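Local structure of mirolysin (Tannerella forsythia, 6R7V) at residues 4-8 against 207-211; 61-67 against 116-120; 104-108 against 306-310; 153-159 against 180-186. The protein is a zinc-dependent peptidase of the pappalysin family of metzincins, captured here as its latent zymogen, and probably cleaves proteins once its pro-segment is removed. The protein carries 1 engineered substitution. One frame throughout, in Å; residues are numbered along the deposited sequence. Where two conformers were deposited one is given.

Along the chain, residues 4-8 come first and meet 207-211 late, so interaction 1 closes a loop within which interactions 2 and 4 are nested; interaction 3, tied to the C-terminal end, alternates with it. Interactions 2, 3 and 4 all reach the same mixed sheet, whose strand 45-55 pairs with 101-105, 118-122 and 152-157. Interactions 2 and 4 touch through Ile-62, their centres about 12 Å apart. Interactions 2 and 3 touch through Leu-105, their centres about 15 Å apart. Interactions 1 and 4, with centres about 11 Å apart, touch where Val-182 and Ile-184 pack on the zinc-binding helix 203-212. The sheet thus backs the helix that carries the zinc site of the latent zymogen.

Interaction 1 of 4, residues 4-8 against 207-211; sequences RTCGS and HAVGH. Engineered in segment 207-211: Ala-208 (natural residue Glu). With ZN (zinc ion), chain D.
Metal coordination dominates this contact: Cys-6 SG, His-207 NE2 and His-211 NE2 converge on one zinc ion, with His-217 as fourth ligand. Cys-6 SG lies 2.2 Å from the zinc ion, and NE2 of His-207 and NE2 of His-211 are each 2.0 Å from it. Cysteine suits the place because its soft sulfur binds zinc well and, with SG swung anti to the backbone N (chi1 177°), extends from the loop to the metal. The sulfur approaches the His-207 ring at its edge. One helical turn separates the two histidines, so both rings turn NE2 to the same ion, as in the HExxH motif of metzincins; Ala-208 between them is an engineered replacement of the natural Glu.

Hydrogen bonds fix the ligands. Ser-8 N donates to Cys-6 SG over 3.3 Å, while ND1 of His-207 and of His-211 are held by the carbonyls of Tyr-266 and Leu-215.

CH-pi packing completes the contact. Arg-4 CD sits over one face of the His-207 ring, 4.1 Å from its centroid, and its guanidinium forms a salt bridge with Asp-272 through NH2; Ser-8 CB covers a face of His-211, 3.8 Å from that centroid.

This is the cysteine switch of latency. In the pro-segment loop before helix 12-18, Gly-7 hydrogen-bonds to Gly-165, Ser-8 touches Tyr-166 of strand 165-167, and Cys-6 touches Tyr-269 of strand 269-270, while strand 182-185 packs on Ala-208.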
loop_
_atom_site.group_PDB
_atom_site.type_symbol
_atom_site.label_atom_id
_atom_site.label_comp_id
_atom_site.label_asym_id
_atom_site.label_seq_id
_atom_site.Cartn_x
_atom_site.Cartn_y
_atom_site.Cartn_z
ATOM N N ARG A 4 -11.231 2.149 9.425
ATOM C CA ARG A 4 -9.803 2.182 9.095
ATOM C C ARG A 4 -9.312 3.639 9.003
ATOM O O ARG A 4 -10.061 4.511 8.557
ATOM C CB ARG A 4 -9.564 1.406 7.782
ATOM C CG ARG A 4 -8.215 1.572 7.102
ATOM C CD ARG A 4 -8.072 0.735 5.813
ATOM N NE ARG A 4 -8.499 -0.664 5.957
ATOM C CZ ARG A 4 -7.807 -1.609 6.589
ATOM N NH1 ARG A 4 -6.648 -1.317 7.178
ATOM N NH2 ARG A 4 -8.272 -2.851 6.649
ATOM N N THR A 5 -8.076 3.906 9.488
ATOM C CA THR A 5 -7.449 5.232 9.400
ATOM C C THR A 5 -6.250 5.109 8.481
ATOM O O THR A 5 -5.552 4.089 8.493
ATOM C CB THR A 5 -7.064 5.776 10.757
ATOM O OG1 THR A 5 -6.222 4.806 11.369
ATOM C CG2 THR A 5 -8.269 6.091 11.636
ATOM N N CYS A 6 -6.022 6.120 7.661
ATOM C CA CYS A 6 -4.958 6.104 6.675
ATOM C C CYS A 6 -4.469 7.499 6.420
ATOM O O CYS A 6 -5.289 8.413 6.306
ATOM C CB CYS A 6 -5.467 5.443 5.397
ATOM S SG CYS A 6 -4.281 5.424 4.032
ATOM N N GLY A 7 -3.160 7.674 6.312
ATOM C CA GLY A 7 -2.619 9.001 6.057
ATOM C C GLY A 7 -2.407 9.300 4.586
ATOM O O GLY A 7 -1.719 10.279 4.265
ATOM N N SER A 8 -2.990 8.491 3.665
ATOM C CA SER A 8 -2.789 8.700 2.238
ATOM C C SER A 8 -4.058 9.026 1.473
ATOM O O SER A 8 -4.289 8.502 0.391
ATOM C CB SER A 8 -2.110 7.491 1.621
ATOM O OG SER A 8 -0.837 7.289 2.207
ATOM N N HIS A 207 -3.296 -2.585 1.703
ATOM C CA HIS A 207 -3.881 -1.300 1.329
ATOM C C HIS A 207 -2.768 -0.243 1.102
ATOM O O HIS A 207 -2.798 0.478 0.092
ATOM C CB HIS A 207 -4.823 -0.903 2.471
ATOM C CG HIS A 207 -5.440 0.450 2.364
ATOM N ND1 HIS A 207 -6.773 0.608 2.033
ATOM C CD2 HIS A 207 -4.899 1.666 2.618
ATOM C CE1 HIS A 207 -6.997 1.909 2.089
ATOM N NE2 HIS A 207 -5.884 2.583 2.414
ATOM N N ALA A 208 -1.802 -0.145 2.040
ATOM C CA ALA A 208 -0.728 0.859 1.930
ATOM C C ALA A 208 0.135 0.585 0.727
ATOM O O ALA A 208 0.539 1.528 0.036
ATOM C CB ALA A 208 0.132 0.848 3.181
ATOM N N VAL A 209 0.478 -0.691 0.485
ATOM C CA VAL A 209 1.307 -1.037 -0.685
ATOM C C VAL A 209 0.516 -0.685 -1.972
ATOM O O VAL A 209 1.126 -0.220 -2.944
ATOM C CB VAL A 209 1.793 -2.520 -0.627
ATOM C CG1 VAL A 209 2.470 -2.957 -1.925
ATOM C CG2 VAL A 209 2.732 -2.726 0.557
ATOM N N GLY A 210 -0.821 -0.835 -1.951
ATOM C CA GLY A 210 -1.631 -0.391 -3.080
ATOM C C GLY A 210 -1.379 1.084 -3.355
ATOM O O GLY A 210 -1.174 1.458 -4.502
ATOM N N HIS A 211 -1.369 1.964 -2.307
ATOM C CA HIS A 211 -1.023 3.394 -2.547
ATOM C C HIS A 211 0.408 3.583 -3.075
ATOM O O HIS A 211 0.629 4.418 -3.956
ATOM C CB HIS A 211 -1.140 4.205 -1.264
ATOM C CG HIS A 211 -2.523 4.342 -0.680
ATOM N ND1 HIS A 211 -3.583 4.864 -1.407
ATOM C CD2 HIS A 211 -2.930 4.150 0.592
ATOM C CE1 HIS A 211 -4.600 4.965 -0.553
ATOM N NE2 HIS A 211 -4.248 4.573 0.654
HETATM ZN ZN ZN D . -5.403 4.545 2.336
#

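Interaction 2 of 4, residues 61-67 against 116-120; sequences NISDAQI and NGITR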
loop_
_atom_site.group_PDB
_atom_site.type_symbol
_atom_site.label_atom_id
_atom_site.label_comp_id
_atom_site.label_asym_id
_atom_site.label_seq_id
_atom_site.Cartn_x
_atom_site.Cartn_y
_atom_site.Cartn_z
ATOM N N ASN A 61 8.497 -4.348 19.520
ATOM C CA ASN A 61 9.555 -5.163 18.922
ATOM C C ASN A 61 8.957 -6.484 18.467
ATOM O O ASN A 61 9.186 -7.526 19.066
ATOM C CB ASN A 61 10.644 -5.367 19.966
ATOM C CG ASN A 61 11.953 -5.826 19.417
ATOM O OD1 ASN A 61 12.177 -5.888 18.202
ATOM N ND2 ASN A 61 12.863 -6.168 20.334
ATOM N N ILE A 62 8.182 -6.440 17.383
ATOM C CA ILE A 62 7.414 -7.591 16.907
ATOM C C ILE A 62 8.305 -8.707 16.349
ATOM O O ILE A 62 9.387 -8.450 15.842
ATOM C CB ILE A 62 6.315 -7.165 15.898
ATOM C CG1 ILE A 62 6.937 -6.546 14.624
ATOM C CG2 ILE A 62 5.332 -6.195 16.591
ATOM C CD1 ILE A 62 5.935 -6.506 13.428
ATOM N N SER A 63 7.806 -9.942 16.408
ATOM C CA SER A 63 8.563 -11.140 16.061
ATOM C C SER A 63 8.871 -11.275 14.568
ATOM O O SER A 63 8.164 -10.734 13.700
ATOM C CB SER A 63 7.831 -12.390 16.543
ATOM O OG SER A 63 6.700 -12.687 15.732
ATOM N N ASP A 64 9.941 -12.018 14.262
ATOM C CA ASP A 64 10.298 -12.305 12.880
ATOM C C ASP A 64 9.128 -13.055 12.206
ATOM O O ASP A 64 8.784 -12.750 11.056
ATOM C CB ASP A 64 11.565 -13.178 12.817
ATOM C CG ASP A 64 12.898 -12.496 13.062
ATOM O OD1 ASP A 64 13.932 -13.189 12.984
ATOM O OD2 ASP A 64 12.908 -11.264 13.322
ATOM N N ALA A 65 8.492 -14.021 12.944
ATOM C CA ALA A 65 7.344 -14.794 12.436
ATOM C C ALA A 65 6.198 -13.851 12.092
ATOM O O ALA A 65 5.542 -14.066 11.078
ATOM C CB ALA A 65 6.888 -15.845 13.451
ATOM N N GLN A 66 5.989 -12.787 12.881
ATOM C CA GLN A 66 4.938 -11.799 12.618
ATOM C C GLN A 66 5.215 -11.087 11.278
ATOM O O GLN A 66 4.330 -10.906 10.436
ATOM C CB GLN A 66 4.835 -10.794 13.766
ATOM C CG GLN A 66 3.513 -10.030 13.813
ATOM C CD GLN A 66 2.307 -10.915 14.055
ATOM O OE1 GLN A 66 2.373 -11.926 14.770
ATOM N NE2 GLN A 66 1.177 -10.524 13.500
ATOM N N ILE A 67 6.481 -10.729 11.045
ATOM C CA ILE A 67 6.892 -10.038 9.829
ATOM C C ILE A 67 6.778 -10.957 8.597
ATOM O O ILE A 67 6.252 -10.556 7.541
ATOM C CB ILE A 67 8.308 -9.506 9.989
ATOM C CG1 ILE A 67 8.318 -8.392 11.050
ATOM C CG2 ILE A 67 8.860 -9.045 8.635
ATOM C CD1 ILE A 67 9.721 -8.065 11.524
ATOM N N ASN A 116 18.721 -10.593 6.640
ATOM C CA ASN A 116 17.468 -11.354 6.587
ATOM C C ASN A 116 16.341 -10.413 6.102
ATOM O O ASN A 116 15.196 -10.860 6.002
ATOM C CB ASN A 116 17.111 -11.979 7.955
ATOM C CG ASN A 116 16.880 -10.967 9.069
ATOM O OD1 ASN A 116 17.180 -9.769 8.946
ATOM N ND2 ASN A 116 16.344 -11.427 10.194
ATOM N N GLY A 117 16.664 -9.125 5.866
ATOM C CA GLY A 117 15.727 -8.115 5.376
ATOM C C GLY A 117 14.886 -7.479 6.472
ATOM O O GLY A 117 13.858 -6.849 6.190
ATOM N N ILE A 118 15.292 -7.674 7.744
ATOM C CA ILE A 118 14.632 -7.081 8.895
ATOM C C ILE A 118 15.671 -6.272 9.662
ATOM O O ILE A 118 16.739 -6.817 10.039
ATOM C CB ILE A 118 13.979 -8.157 9.793
ATOM C CG1 ILE A 118 12.903 -8.975 9.011
ATOM C CG2 ILE A 118 13.402 -7.519 11.088
ATOM C CD1 ILE A 118 12.442 -10.279 9.706
ATOM N N THR A 119 15.389 -4.988 9.911
ATOM C CA THR A 119 16.277 -4.180 10.752
ATOM C C THR A 119 15.551 -3.907 12.057
ATOM O O THR A 119 14.319 -3.929 12.093
ATOM C CB THR A 119 16.707 -2.874 10.096
ATOM O OG1 THR A 119 15.590 -1.974 9.980
ATOM C CG2 THR A 119 17.372 -3.075 8.720
ATOM N N ARG A 120 16.311 -3.676 13.113
ATOM C CA ARG A 120 15.785 -3.408 14.447
ATOM C C ARG A 120 16.457 -2.169 14.989
ATOM O O ARG A 120 17.689 -2.142 15.103
ATOM C CB ARG A 120 16.042 -4.592 15.393
ATOM C CG ARG A 120 15.592 -5.957 14.885
ATOM C CD ARG A 120 14.246 -6.281 15.435
ATOM N NE ARG A 120 13.694 -7.535 14.920
ATOM C CZ ARG A 120 12.430 -7.859 15.088
ATOM N NH1 ARG A 120 11.616 -7.048 15.750
ATOM N NH2 ARG A 120 11.960 -9.000 14.597
HETATM O O HOH W 1 15.168 -9.675 13.898
#
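A charged, partly buried contact joins the start of helix 64-77 to strand 118-122 of the mixed sheet, with Arg-120 reaching from the strand to the turn before the helix. Its guanidinium grips the carbonyl of Ile-62 end-on: NH1 lies 2.6 Å from Ile-62 O, and NH2 is 2.9 Å from the same oxygen, which lies in the guanidinium plane. NH2 also forms a salt bridge to Asp-64, at 2.8 Å from OD2, with the carboxylate and guanidinium nearly coplanar (24°). A water accepts from Arg-120 NE and donates to Asp-64 OD2. Asn-61 OD1 adds a weak bond to NH1. Arginine suits this position because its several N-H groups serve a carbonyl and a carboxylate together; a bend at chi2 (-96°) turns the chain toward them.

Beneath the polar group, Ile-67 and Ile-118 reach toward each other tip to tip, CD1 of Ile-67 being 3.7 Å from CG2 of Ile-118. Asn-116 OD1 accepts from Ile-118 N, an Asx turn leading into the strand. Ser-63, at the N-cap, takes the N-H of Gln-66 on OG, starting a helix that lies over a face of the mixed sheet, Ile-67 reaching Val-51 and Val-53 of strand 45-55.

Interaction 3 of 4, residues 104-108 against 306-310; sequences KLARR and ELTNP
Leu-307 O and the backbone of Arg-107 make the tight centre of this contact, where the N-H of Arg-107 donates almost straight (178°) to the carbonyl over 2.8 Å. The same oxygen takes a weak bond from Arg-108 N. Beside it, Thr-308 CG2 packs against Lys-104 CB at 3.6 Å, a good use of threonine: its methyl faces the aliphatic stem of the lysine while OG1 reaches back to Ala-304 O in the preceding helix.

The end of helix 304-307 is thereby joined to the end of strand 101-105, which pairs in parallel with strand 45-55 in the mixed sheet, Thr-308 also touching Leu-46 and Pro-48. The carbonyls of Asn-309 and Pro-310, beyond the helix end, are taken by Arg-108. Its side chain, extended from CG to NE, hydrogen-bonds through NE to Asn-309 O (3.0 Å), tilted out of the guanidinium plane, and through NH2 to Pro-310 O (3.2 Å), NH2 coming from above that carbonyl plane. One guanidinium face lies against the Glu-306 backbone.

The outer side is looser. Arg-107, bent at chi2 and chi3, lays a guanidinium face over Pro-310 CB, 3.8 Å from NH2, and sends NE to Thr-115 O. Lys-104 NZ meets Thr-308 OG1 through a water.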
loop_
_atom_site.group_PDB
_atom_site.type_symbol
_atom_site.label_atom_id
_atom_site.label_comp_id
_atom_site.label_asym_id
_atom_site.label_seq_id
_atom_site.Cartn_x
_atom_site.Cartn_y
_atom_site.Cartn_z
ATOM N N LYS A 104 9.648 -10.320 -1.623
ATOM C CA LYS A 104 10.593 -11.177 -0.909
ATOM C C LYS A 104 11.442 -10.325 -0.023
ATOM O O LYS A 104 11.942 -9.283 -0.460
ATOM C CB LYS A 104 11.508 -11.981 -1.854
ATOM C CG LYS A 104 10.835 -13.052 -2.689
ATOM C CD LYS A 104 11.879 -13.790 -3.550
ATOM C CE LYS A 104 11.191 -14.538 -4.654
ATOM N NZ LYS A 104 12.137 -15.353 -5.453
ATOM N N LEU A 105 11.709 -10.804 1.201
ATOM C CA LEU A 105 12.613 -10.060 2.049
ATOM C C LEU A 105 14.016 -10.065 1.443
ATOM O O LEU A 105 14.489 -11.101 0.956
ATOM C CB LEU A 105 12.665 -10.690 3.439
ATOM C CG LEU A 105 11.390 -10.524 4.290
ATOM C CD1 LEU A 105 11.503 -11.368 5.583
ATOM C CD2 LEU A 105 11.201 -9.046 4.702
ATOM N N ALA A 106 14.672 -8.910 1.471
ATOM C CA ALA A 106 16.028 -8.775 0.958
ATOM C C ALA A 106 16.992 -9.704 1.669
ATOM O O ALA A 106 16.847 -9.974 2.855
ATOM C CB ALA A 106 16.496 -7.336 1.146
ATOM N N ARG A 107 18.002 -10.180 0.934
ATOM C CA ARG A 107 19.042 -11.034 1.475
ATOM C C ARG A 107 20.404 -10.365 1.357
ATOM O O ARG A 107 21.395 -10.861 1.895
ATOM C CB ARG A 107 19.045 -12.425 0.820
ATOM C CG ARG A 107 17.745 -13.199 1.072
ATOM C CD ARG A 107 17.482 -13.570 2.530
ATOM N NE ARG A 107 18.629 -14.204 3.192
ATOM C CZ ARG A 107 18.917 -15.502 3.148
ATOM N NH1 ARG A 107 18.141 -16.339 2.470
ATOM N NH2 ARG A 107 19.983 -15.972 3.783
ATOM N N ARG A 108 20.441 -9.221 0.666
ATOM C CA ARG A 108 21.678 -8.423 0.523
ATOM C C ARG A 108 21.348 -6.986 0.852
ATOM O O ARG A 108 20.364 -6.462 0.311
ATOM C CB ARG A 108 22.242 -8.530 -0.902
ATOM C CG ARG A 108 22.711 -9.936 -1.227
ATOM C CD ARG A 108 23.002 -10.088 -2.678
ATOM N NE ARG A 108 23.073 -11.498 -3.054
ATOM C CZ ARG A 108 23.545 -11.929 -4.216
ATOM N NH1 ARG A 108 23.966 -11.065 -5.131
ATOM N NH2 ARG A 108 23.591 -13.227 -4.477
ATOM N N GLU A 306 19.031 -10.549 -7.665
ATOM C CA GLU A 306 20.310 -10.439 -6.962
ATOM C C GLU A 306 20.102 -10.123 -5.478
ATOM O O GLU A 306 20.769 -10.661 -4.610
ATOM C CB GLU A 306 21.150 -9.315 -7.602
ATOM C CG GLU A 306 21.609 -9.617 -9.026
ATOM C CD GLU A 306 20.741 -9.112 -10.169
ATOM O OE1 GLU A 306 19.501 -9.289 -10.122
ATOM O OE2 GLU A 306 21.315 -8.554 -11.131
ATOM N N LEU A 307 19.184 -9.210 -5.199
ATOM C CA LEU A 307 18.982 -8.763 -3.828
ATOM C C LEU A 307 18.119 -9.687 -2.973
ATOM O O LEU A 307 18.155 -9.529 -1.748
ATOM C CB LEU A 307 18.373 -7.354 -3.815
ATOM C CG LEU A 307 19.253 -6.270 -4.498
ATOM C CD1 LEU A 307 18.519 -4.956 -4.538
ATOM C CD2 LEU A 307 20.627 -6.123 -3.818
ATOM N N THR A 308 17.399 -10.645 -3.573
ATOM C CA THR A 308 16.515 -11.522 -2.804
ATOM C C THR A 308 17.077 -12.954 -2.697
ATOM O O THR A 308 16.422 -13.831 -2.138
ATOM C CB THR A 308 15.081 -11.476 -3.328
ATOM O OG1 THR A 308 15.042 -11.708 -4.736
ATOM C CG2 THR A 308 14.418 -10.145 -3.041
ATOM N N ASN A 309 18.325 -13.173 -3.137
ATOM C CA ASN A 309 18.963 -14.471 -2.987
ATOM C C ASN A 309 20.238 -14.314 -2.137
ATOM O O ASN A 309 20.861 -13.251 -2.188
ATOM C CB ASN A 309 19.217 -15.082 -4.344
ATOM C CG ASN A 309 17.924 -15.572 -4.955
ATOM O OD1 ASN A 309 17.318 -14.907 -5.790
ATOM N ND2 ASN A 309 17.452 -16.733 -4.523
ATOM N N PRO A 310 20.616 -15.316 -1.282
ATOM C CA PRO A 310 21.816 -15.137 -0.436
ATOM C C PRO A 310 23.118 -15.069 -1.227
ATOM O O PRO A 310 23.201 -15.615 -2.318
ATOM C CB PRO A 310 21.794 -16.367 0.473
ATOM C CG PRO A 310 21.064 -17.398 -0.304
ATOM C CD PRO A 310 19.998 -16.643 -1.044
HETATM O O HOH W 2 14.539 -14.153 -6.184
#

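Interaction 4 of 4, residues 153-159 against 180-186; sequences NIWVCNL and DGVVIHY
Trp-155 presents the edge of its indole to segment 180-186: the carbonyl oxygens of Asp-180 and Val-182 lie in the ring plane, with CE3 3.4 Å from Val-182 O, while the indole N-H serves Asn-143 O. The indole also meets the His-52 ring, their planes about 35° apart. The His-185 imidazole takes Cys-157 O over one face, offset toward the rim. Cys-157 O and Asn-158 OD1 both lie at the edge of the Tyr-186 ring, near its plane. A wide flat indole suits a place where two carbonyl oxygens meet its C-H edge.

The backbones between them pair as parallel strands. Val-182 N donates to Asn-153 O, Trp-155 N to Val-182 O at 2.8 Å, Ile-184 N to Trp-155 O at 2.8 Å, and Cys-157 N to Ile-184 O. The alternation of donors is that of a parallel sheet, and the two short strands cross at -26°, the usual twist. At the far end Tyr-186 N comes from above the plane of the Cys-157 carbonyl, as the pairing gives way to a turn. Gly-181 permits the start, since its phi of 139° and the closeness of Asn-153 O leave no place for a side chain.

Mostly beta-branched side chains, with Cys-157 and Leu-159, fill the faces. Ile-154 CG1 and Val-182 CG2 lie side by side at 3.7 Å; on the opposite face Val-183 CG1 meets Cys-157 SG at 3.8 Å, and Leu-159 CD2 is 3.9 Å from Val-183 CG1.

Strand 152-157 pairs with 45-55 on its other side and strand 182-185 with the antiparallel 165-167; Val-182 and Ile-184 pack on helix 203-212.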
loop_
_atom_site.group_PDB
_atom_site.type_symbol
_atom_site.label_atom_id
_atom_site.label_comp_id
_atom_site.label_asym_id
_atom_site.label_seq_id
_atom_site.Cartn_x
_atom_site.Cartn_y
_atom_site.Cartn_z
ATOM N N ASN A 153 10.786 -0.189 1.257
ATOM C CA ASN A 153 10.996 0.008 2.686
ATOM C C ASN A 153 9.662 0.057 3.412
ATOM O O ASN A 153 8.805 0.887 3.065
ATOM C CB ASN A 153 11.729 1.316 2.941
ATOM C CG ASN A 153 13.155 1.316 2.499
ATOM O OD1 ASN A 153 14.087 1.152 3.300
ATOM N ND2 ASN A 153 13.373 1.489 1.214
ATOM N N ILE A 154 9.479 -0.845 4.385
ATOM C CA ILE A 154 8.286 -0.889 5.204
ATOM C C ILE A 154 8.692 -0.625 6.632
ATOM O O ILE A 154 9.408 -1.465 7.216
ATOM C CB ILE A 154 7.545 -2.230 5.116
ATOM C CG1 ILE A 154 7.179 -2.611 3.660
ATOM C CG2 ILE A 154 6.306 -2.156 6.019
ATOM C CD1 ILE A 154 6.443 -4.013 3.555
ATOM N N TRP A 155 8.306 0.534 7.190
ATOM C CA TRP A 155 8.640 0.848 8.578
ATOM C C TRP A 155 7.496 0.399 9.448
ATOM O O TRP A 155 6.330 0.589 9.058
ATOM C CB TRP A 155 8.875 2.354 8.744
ATOM C CG TRP A 155 10.146 2.853 8.158
ATOM C CD1 TRP A 155 11.313 3.078 8.831
ATOM C CD2 TRP A 155 10.337 3.375 6.831
ATOM N NE1 TRP A 155 12.252 3.632 7.982
ATOM C CE2 TRP A 155 11.685 3.792 6.735
ATOM C CE3 TRP A 155 9.516 3.472 5.685
ATOM C CZ2 TRP A 155 12.203 4.378 5.572
ATOM C CZ3 TRP A 155 10.046 4.012 4.523
ATOM C CH2 TRP A 155 11.360 4.498 4.482
ATOM N N VAL A 156 7.803 -0.233 10.595
ATOM C CA VAL A 156 6.797 -0.685 11.551
ATOM C C VAL A 156 7.057 0.018 12.860
ATOM O O VAL A 156 8.197 -0.023 13.342
ATOM C CB VAL A 156 6.859 -2.212 11.708
ATOM C CG1 VAL A 156 5.820 -2.701 12.719
ATOM C CG2 VAL A 156 6.677 -2.906 10.350
ATOM N N CYS A 157 6.078 0.777 13.373
ATOM C CA CYS A 157 6.312 1.590 14.548
ATOM C C CYS A 157 4.996 1.911 15.249
ATOM O O CYS A 157 3.915 1.567 14.735
ATOM C CB CYS A 157 7.016 2.881 14.132
ATOM S SG CYS A 157 5.977 3.990 13.145
ATOM N N ASN A 158 5.095 2.659 16.348
ATOM C CA ASN A 158 3.898 3.156 17.017
ATOM C C ASN A 158 3.435 4.458 16.351
ATOM O O ASN A 158 4.106 5.475 16.485
ATOM C CB ASN A 158 4.173 3.393 18.481
ATOM C CG ASN A 158 2.961 3.913 19.198
ATOM O OD1 ASN A 158 1.828 3.564 18.840
ATOM N ND2 ASN A 158 3.178 4.760 20.214
ATOM N N LEU A 159 2.292 4.419 15.625
ATOM C CA LEU A 159 1.694 5.598 14.998
ATOM C C LEU A 159 0.591 6.197 15.877
ATOM O O LEU A 159 -0.039 7.173 15.481
ATOM C CB LEU A 159 1.143 5.247 13.615
ATOM C CG LEU A 159 2.188 4.887 12.567
ATOM C CD1 LEU A 159 1.513 4.458 11.280
ATOM C CD2 LEU A 159 3.138 6.078 12.308
ATOM N N ASP A 180 10.305 7.459 0.285
ATOM C CA ASP A 180 9.439 6.557 -0.444
ATOM C C ASP A 180 9.304 5.223 0.301
ATOM O O ASP A 180 10.279 4.714 0.874
ATOM C CB ASP A 180 9.944 6.328 -1.877
ATOM C CG ASP A 180 9.008 5.439 -2.681
ATOM O OD1 ASP A 180 7.800 5.761 -2.755
ATOM O OD2 ASP A 180 9.465 4.405 -3.161
ATOM N N GLY A 181 8.079 4.704 0.374
ATOM C CA GLY A 181 7.811 3.469 1.083
ATOM C C GLY A 181 6.532 3.557 1.860
ATOM O O GLY A 181 5.670 4.425 1.574
ATOM N N VAL A 182 6.383 2.625 2.834
ATOM C CA VAL A 182 5.139 2.558 3.605
ATOM C C VAL A 182 5.435 2.371 5.073
ATOM O O VAL A 182 6.490 1.832 5.461
ATOM C CB VAL A 182 4.121 1.492 3.100
ATOM C CG1 VAL A 182 3.812 1.660 1.605
ATOM C CG2 VAL A 182 4.585 0.071 3.395
ATOM N N VAL A 183 4.532 2.910 5.912
ATOM C CA VAL A 183 4.677 2.863 7.374
ATOM C C VAL A 183 3.421 2.205 7.918
ATOM O O VAL A 183 2.296 2.625 7.563
ATOM C CB VAL A 183 4.862 4.280 7.974
ATOM C CG1 VAL A 183 5.090 4.202 9.479
ATOM C CG2 VAL A 183 6.030 5.031 7.320
ATOM N N ILE A 184 3.593 1.187 8.792
ATOM C CA ILE A 184 2.462 0.474 9.355
ATOM C C ILE A 184 2.516 0.481 10.874
ATOM O O ILE A 184 3.580 0.243 11.454
ATOM C CB ILE A 184 2.403 -0.995 8.825
ATOM C CG1 ILE A 184 2.523 -1.131 7.270
ATOM C CG2 ILE A 184 1.083 -1.708 9.311
ATOM C CD1 ILE A 184 1.284 -0.467 6.502
ATOM N N HIS A 185 1.355 0.625 11.525
ATOM C CA HIS A 185 1.295 0.551 12.991
ATOM C C HIS A 185 1.645 -0.860 13.402
ATOM O O HIS A 185 1.100 -1.815 12.844
ATOM C CB HIS A 185 -0.132 0.893 13.426
ATOM C CG HIS A 185 -0.283 1.187 14.882
ATOM N ND1 HIS A 185 0.062 0.267 15.847
ATOM C CD2 HIS A 185 -0.673 2.333 15.485
ATOM C CE1 HIS A 185 -0.161 0.865 17.011
ATOM N NE2 HIS A 185 -0.578 2.116 16.849
ATOM N N TYR A 186 2.509 -1.010 14.398
ATOM C CA TYR A 186 2.972 -2.328 14.857
ATOM C C TYR A 186 1.835 -3.243 15.291
ATOM O O TYR A 186 1.996 -4.461 15.214
ATOM C CB TYR A 186 4.004 -2.169 15.986
ATOM C CG TYR A 186 3.426 -1.853 17.350
ATOM C CD1 TYR A 186 3.078 -0.549 17.704
ATOM C CD2 TYR A 186 3.217 -2.860 18.290
ATOM C CE1 TYR A 186 2.508 -0.259 18.944
ATOM C CE2 TYR A 186 2.644 -2.583 19.527
ATOM C CZ TYR A 186 2.306 -1.280 19.856
ATOM O OH TYR A 186 1.786 -0.997 21.096
HETATM O O HOH W 3 10.937 2.201 -0.242
#